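Local coordinates for protein peptidase S8 and S53, subtilisin, kexin, sedolisin (Mycobacterium smegmatis, PDB 4KG7) that probably cleaves peptide bonds as a membrane-associated subtilisin-like serine protease (mycosin MycP3) of the ESX-3 type VII secretion system, at residues Pro48-Ala52 / Leu53-Gly57; Leu199-Ala202 / Ala203-Asp207. One frame throughout, in Å; residues are numbered along the deposited sequence.

Contact 1 of 2, residues Pro48-Ala52 / Leu53-Gly57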
ATOM      1  N   PRO A  48      14.094  -7.380  12.578  1.00 12.94           N
ATOM      2  CA  PRO A  48      13.193  -8.464  13.007  1.00 12.93           C
ATOM      3  C   PRO A  48      11.968  -8.660  12.111  1.00 12.42           C
ATOM      4  O   PRO A  48      11.385  -9.763  12.064  1.00 12.49           O
ATOM      5  CB  PRO A  48      12.754  -8.005  14.394  1.00 13.31           C
ATOM      6  CG  PRO A  48      13.924  -7.211  14.888  1.00 13.67           C
ATOM      7  CD  PRO A  48      14.441  -6.485  13.691  1.00 13.39           C
ATOM      8  N   ASN A  49      11.550  -7.613  11.417  1.00 11.60           N
ATOM      9  CA  ASN A  49      10.459  -7.742  10.465  1.00 11.23           C
ATOM     10  C   ASN A  49      10.818  -8.654   9.291  1.00 11.52           C
ATOM     11  O   ASN A  49       9.961  -9.402   8.798  1.00 12.16           O
ATOM     12  CB  ASN A  49      10.057  -6.353   9.949  1.00 10.33           C
ATOM     13  CG  ASN A  49       9.564  -5.441  11.053  1.00 10.42           C
ATOM     14  OD1 ASN A  49       8.841  -5.877  11.919  1.00 10.61           O
ATOM     15  ND2 ASN A  49       9.871  -4.166  10.959  1.00 10.03           N
ATOM     16  N   GLN A  50      12.063  -8.589   8.825  1.00 11.98           N
ATOM     17  CA  GLN A  50      12.508  -9.506   7.777  1.00 12.11           C
ATOM     18  C   GLN A  50      12.487 -10.942   8.322  1.00 12.75           C
ATOM     19  O   GLN A  50      12.022 -11.866   7.637  1.00 12.55           O
ATOM     20  CB  GLN A  50      13.905  -9.143   7.242  1.00 12.64           C
ATOM     21  CG  GLN A  50      14.398 -10.274   6.359  1.00 13.00           C
ATOM     22  CD  GLN A  50      15.719 -10.044   5.663  1.00 13.70           C
ATOM     23  OE1 GLN A  50      16.010  -8.954   5.192  1.00 14.16           O
ATOM     24  NE2 GLN A  50      16.508 -11.111   5.551  1.00 14.43           N
ATOM     25  N   LEU A  51      12.978 -11.126   9.549  1.00 13.59           N
ATOM     26  CA  LEU A  51      13.070 -12.458  10.144  1.00 14.60           C
ATOM     27  C   LEU A  51      11.676 -13.068  10.346  1.00 14.52           C
ATOM     28  O   LEU A  51      11.456 -14.281  10.085  1.00 15.07           O
ATOM     29  CB  LEU A  51      13.875 -12.416  11.451  1.00 15.52           C
ATOM     30  CG  LEU A  51      15.325 -11.920  11.310  1.00 16.31           C
ATOM     31  CD1 LEU A  51      15.939 -11.731  12.685  1.00 16.98           C
ATOM     32  CD2 LEU A  51      16.189 -12.849  10.489  1.00 16.85           C
ATOM     33  N   ALA A  52      10.715 -12.222  10.714  1.00 14.11           N
ATOM     34  CA  ALA A  52       9.322 -12.652  10.833  1.00 14.20           C
ATOM     35  C   ALA A  52       8.771 -13.246   9.521  1.00 13.86           C
ATOM     36  O   ALA A  52       7.934 -14.156   9.531  1.00 15.31           O
ATOM     37  CB  ALA A  52       8.476 -11.470  11.255  1.00 13.84           C
ATOM     38  N   LEU A  53       9.230 -12.700   8.403  1.00 13.01           N
ATOM     39  CA  LEU A  53       8.769 -13.102   7.079  1.00 12.75           C
ATOM     40  C   LEU A  53       9.603 -14.211   6.457  1.00 13.14           C
ATOM     41  O   LEU A  53       9.250 -14.719   5.394  1.00 13.70           O
ATOM     42  CB  LEU A  53       8.807 -11.889   6.154  1.00 12.24           C
ATOM     43  CG  LEU A  53       7.778 -10.795   6.496  1.00 11.94           C
ATOM     44  CD1 LEU A  53       8.172  -9.526   5.747  1.00 11.77           C
ATOM     45  CD2 LEU A  53       6.372 -11.255   6.155  1.00 12.43           C
ATOM     46  N   ASN A  54      10.720 -14.557   7.095  1.00 13.30           N
ATOM     47  CA  ASN A  54      11.703 -15.490   6.523  1.00 13.79           C
ATOM     48  C   ASN A  54      11.992 -15.183   5.058  1.00 13.35           C
ATOM     49  O   ASN A  54      11.856 -16.048   4.182  1.00 13.55           O
ATOM     50  CB  ASN A  54      11.268 -16.951   6.714  1.00 14.18           C
ATOM     51  CG  ASN A  54      12.354 -17.956   6.320  1.00 14.89           C
ATOM     52  OD1 ASN A  54      13.521 -17.614   6.182  1.00 15.07           O
ATOM     53  ND2 ASN A  54      11.965 -19.202   6.166  1.00 15.51           N
ATOM     54  N   LEU A  55      12.415 -13.950   4.792  1.00 13.14           N
ATOM     55  CA  LEU A  55      12.769 -13.596   3.421  1.00 12.94           C
ATOM     56  C   LEU A  55      13.959 -14.389   2.903  1.00 13.37           C
ATOM     57  O   LEU A  55      14.006 -14.677   1.731  1.00 12.84           O
ATOM     58  CB  LEU A  55      13.043 -12.107   3.258  1.00 12.50           C
ATOM     59  CG  LEU A  55      11.891 -11.148   3.616  1.00 12.18           C
ATOM     60  CD1 LEU A  55      12.289  -9.693   3.392  1.00 11.90           C
ATOM     61  CD2 LEU A  55      10.624 -11.518   2.876  1.00 12.19           C
ATOM     62  N   SER A  56      14.919 -14.749   3.765  1.00 14.27           N
ATOM     63  CA  SER A  56      16.010 -15.651   3.344  1.00 15.11           C
ATOM     64  C   SER A  56      15.511 -16.935   2.703  1.00 14.89           C
ATOM     65  O   SER A  56      15.961 -17.346   1.637  1.00 14.67           O
ATOM     66  CB  SER A  56      16.884 -15.995   4.548  1.00 16.19           C
ATOM     67  OG  SER A  56      17.557 -14.859   4.927  1.00 17.83           O
ATOM     68  N   GLY A  57      14.564 -17.569   3.369  1.00 14.50           N
ATOM     69  CA  GLY A  57      13.928 -18.764   2.838  1.00 14.57           C
ATOM     70  C   GLY A  57      13.214 -18.487   1.531  1.00 14.05           C
ATOM     71  O   GLY A  57      13.282 -19.256   0.595  1.00 14.61           O
TER
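Gln-50 and Leu-55 meet with their side chains crossing at a slant, the methylene CG of Gln-50 lying 3.7 Å from the CD1 methyl of Leu-55. With CG of Gln-50 anti to the backbone N (chi1 170°) and the chain extended beyond it, the aliphatic part of the glutamine serves the leucine while its amide ends near Ser-56, whose OG stays 3.9 Å from Gln-50 NE2. A long polar residue suits this partly exposed place, since it can be greasy near the backbone and polar at its end. Between them the chain changes helix. Asn-54, at positive phi, closes the first helix with a Schellman motif; its N donates to Leu-51 O at 3.1 Å. The same residue is the N-cap of the next helix, where its OD1 takes the N-H of Gly-57 at 3.0 Å, the donor standing above the amide plane. Asparagine suits both roles, tolerating positive phi and having a short acceptor side chain. Leu-53 is buried, its CG 3.5 Å from Asn-49 O, and with Asn-49 reaches Tyr-324 on helix 318-335, near whose start the predicted nucleophile Ser-319 lies. The Asn-49 amide donates through ND2 to Glu-288 O.

Contact 2 of 2, residues Leu199-Ala202 / Ala203-Asp207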
ATOM      1  N   LEU A 199     -10.668  -0.055 -10.438  1.00  7.13           N
ATOM      2  CA  LEU A 199     -10.118  -1.207  -9.713  1.00  7.05           C
ATOM      3  C   LEU A 199     -10.517  -2.526 -10.340  1.00  7.39           C
ATOM      4  O   LEU A 199      -9.701  -3.421 -10.443  1.00  7.31           O
ATOM      5  CB  LEU A 199     -10.556  -1.168  -8.255  1.00  7.08           C
ATOM      6  CG  LEU A 199     -10.047   0.049  -7.452  1.00  6.84           C
ATOM      7  CD1 LEU A 199     -10.868   0.195  -6.194  1.00  7.07           C
ATOM      8  CD2 LEU A 199      -8.550  -0.031  -7.128  1.00  6.44           C
ATOM      9  N   ARG A 200     -11.768  -2.633 -10.771  1.00  7.94           N
ATOM     10  CA  ARG A 200     -12.223  -3.806 -11.493  1.00  8.52           C
ATOM     11  C   ARG A 200     -11.485  -4.014 -12.808  1.00  8.39           C
ATOM     12  O   ARG A 200     -11.115  -5.126 -13.143  1.00  8.26           O
ATOM     13  CB  ARG A 200     -13.731  -3.736 -11.733  1.00  9.58           C
ATOM     14  CG  ARG A 200     -14.298  -4.973 -12.399  1.00 10.52           C
ATOM     15  CD  ARG A 200     -15.796  -4.886 -12.573  1.00 11.58           C
ATOM     16  NE  ARG A 200     -16.331  -5.937 -13.440  1.00 12.84           N
ATOM     17  CZ  ARG A 200     -16.324  -5.895 -14.774  1.00 13.65           C
ATOM     18  NH1 ARG A 200     -15.750  -4.902 -15.446  1.00 13.89           N
ATOM     19  NH2 ARG A 200     -16.863  -6.889 -15.464  1.00 14.52           N
ATOM     20  N   TYR A 201     -11.298  -2.945 -13.573  1.00  8.23           N
ATOM     21  CA  TYR A 201     -10.519  -3.005 -14.817  1.00  8.28           C
ATOM     22  C   TYR A 201      -9.116  -3.534 -14.593  1.00  8.01           C
ATOM     23  O   TYR A 201      -8.634  -4.456 -15.267  1.00  8.09           O
ATOM     24  CB  TYR A 201     -10.483  -1.625 -15.452  1.00  8.37           C
ATOM     25  CG  TYR A 201      -9.553  -1.486 -16.634  1.00  8.44           C
ATOM     26  CD1 TYR A 201      -9.885  -2.015 -17.858  1.00  8.85           C
ATOM     27  CD2 TYR A 201      -8.326  -0.861 -16.499  1.00  8.19           C
ATOM     28  CE1 TYR A 201      -9.032  -1.897 -18.936  1.00  8.98           C
ATOM     29  CE2 TYR A 201      -7.463  -0.702 -17.570  1.00  8.34           C
ATOM     30  CZ  TYR A 201      -7.814  -1.251 -18.792  1.00  8.78           C
ATOM     31  OH  TYR A 201      -7.021  -1.131 -19.896  1.00  9.53           O
ATOM     32  N   ALA A 202      -8.452  -2.977 -13.588  1.00  7.63           N
ATOM     33  CA  ALA A 202      -7.080  -3.356 -13.302  1.00  7.50           C
ATOM     34  C   ALA A 202      -6.998  -4.782 -12.773  1.00  7.77           C
ATOM     35  O   ALA A 202      -6.087  -5.508 -13.126  1.00  7.65           O
ATOM     36  CB  ALA A 202      -6.433  -2.381 -12.320  1.00  7.21           C
ATOM     37  N   ALA A 203      -7.950  -5.168 -11.913  1.00  7.93           N
ATOM     38  CA  ALA A 203      -7.870  -6.486 -11.266  1.00  8.26           C
ATOM     39  C   ALA A 203      -8.300  -7.633 -12.153  1.00  9.06           C
ATOM     40  O   ALA A 203      -7.723  -8.699 -12.029  1.00  9.43           O
ATOM     41  CB  ALA A 203      -8.653  -6.515  -9.979  1.00  8.17           C
ATOM     42  N   LEU A 204      -9.264  -7.409 -13.032  1.00 10.05           N
ATOM     43  CA  LEU A 204      -9.819  -8.489 -13.857  1.00 11.13           C
ATOM     44  C   LEU A 204      -9.270  -8.428 -15.290  1.00 11.43           C
ATOM     45  O   LEU A 204      -8.409  -9.241 -15.675  1.00 11.91           O
ATOM     46  CB  LEU A 204     -11.361  -8.470 -13.777  1.00 11.98           C
ATOM     47  CG  LEU A 204     -11.961  -8.720 -12.388  1.00 12.73           C
ATOM     48  CD1 LEU A 204     -13.467  -8.908 -12.519  1.00 13.60           C
ATOM     49  CD2 LEU A 204     -11.320  -9.873 -11.657  1.00 13.18           C
ATOM     50  N   GLU A 205      -9.662  -7.418 -16.056  1.00 11.70           N
ATOM     51  CA  GLU A 205      -9.230  -7.342 -17.438  1.00 12.42           C
ATOM     52  C   GLU A 205      -7.717  -7.281 -17.539  1.00 11.68           C
ATOM     53  O   GLU A 205      -7.131  -7.960 -18.399  1.00 12.35           O
ATOM     54  CB  GLU A 205      -9.817  -6.131 -18.137  1.00 13.28           C
ATOM     55  CG  GLU A 205      -9.341  -6.015 -19.581  1.00 14.66           C
ATOM     56  CD  GLU A 205     -10.099  -5.009 -20.414  1.00 16.32           C
ATOM     57  OE1 GLU A 205     -11.218  -4.608 -20.020  1.00 18.25           O
ATOM     58  OE2 GLU A 205      -9.586  -4.630 -21.503  1.00 18.18           O
ATOM     59  N   LYS A 206      -7.067  -6.487 -16.674  1.00 10.61           N
ATOM     60  CA  LYS A 206      -5.611  -6.383 -16.728  1.00 10.44           C
ATOM     61  C   LYS A 206      -4.909  -7.339 -15.761  1.00  9.78           C
ATOM     62  O   LYS A 206      -3.684  -7.407 -15.761  1.00  9.72           O
ATOM     63  CB  LYS A 206      -5.148  -4.954 -16.511  1.00 10.73           C
ATOM     64  CG  LYS A 206      -5.753  -3.932 -17.488  1.00 11.48           C
ATOM     65  CD  LYS A 206      -5.421  -4.195 -18.943  1.00 12.35           C
ATOM     66  CE  LYS A 206      -3.945  -4.028 -19.230  1.00 13.30           C
ATOM     67  NZ  LYS A 206      -3.618  -4.202 -20.688  1.00 14.94           N
ATOM     68  N   ASP A 207      -5.676  -8.056 -14.950  1.00  9.33           N
ATOM     69  CA  ASP A 207      -5.153  -9.171 -14.160  1.00  9.33           C
ATOM     70  C   ASP A 207      -4.074  -8.761 -13.172  1.00  8.64           C
ATOM     71  O   ASP A 207      -3.151  -9.538 -12.895  1.00  8.44           O
ATOM     72  CB  ASP A 207      -4.625 -10.299 -15.073  1.00 10.04           C
ATOM     73  CG  ASP A 207      -4.363 -11.611 -14.309  1.00 10.46           C
ATOM     74  OD1 ASP A 207      -5.229 -12.032 -13.528  1.00 10.77           O
ATOM     75  OD2 ASP A 207      -3.292 -12.216 -14.533  1.00 11.33           O
TER
HETATM   76  O   HOH W   1     -12.341  -6.057 -15.898  1.00 16.18           O
HETATM   77  O   HOH W   2      -7.368  -2.340 -22.188  1.00 32.68           O
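Tyr-201 lays one face of its ring against Lys-206, whose CG sits 3.9 Å from the ring centroid, 24° off the normal, in a CH-pi contact displaced toward the rim. The two side chains run alongside each other in the same direction. Chi1 of Lys-206 (-56°), with CG beside the backbone N, sets CG over the ring; the bends that follow take CD past Tyr-201 OH, at 3.6 Å, and the end leads away. Glu-205 comes obliquely, its carboxylate plane 70° from the ring and its CD 3.6 Å from Tyr-201 CE1. One water donates both to Tyr-201 OH, at 2.6 Å, and to Glu-205 OE2; the hydroxyl is also hydrogen-bonded to Asp-170 of helix 150-170. An amphipathic tyrosine thus suits this partly exposed place. A second water bridges Arg-200 O and Glu-205 N where the coil widens, while Lys-206 N bonds to Tyr-201 O at 2.9 Å. Ala-202 and Ala-203 touch Ile-210 with small methyls that suit close neighbours, Ala-202 also meeting helix 150-170. The pi-type turn at 203-205, followed by Asp-207 at positive phi, leads from helix 193-205 into strand 209-213, completing a beta-alpha-beta crossover from parallel strand 175-178 in the subtilisin fold.

How the contacts relate
Both contacts are partly buried, each with three buried and three exposed residues, where a helix gives way to what follows; their centres are 31 Å apart, and they share no element of secondary structure. Contact 1 joins two short successive helices beside strand 281-286, an outermost strand of the parallel sheet, and lies nearer the predicted charge relay; contact 2 lies in the last turns of a longer helix packed on strand 209-213 within that sheet. Each goes through a positive-phi residue, but Asn-54 caps the following helix, whereas Asp-207 forms a salt bridge with Arg-333 and accepts a hydrogen bond from Ala-341 N. At contact 1 one aliphatic pair accompanies backbone and capping bonds; contact 2 adds an aromatic face, charged chains and bridging water.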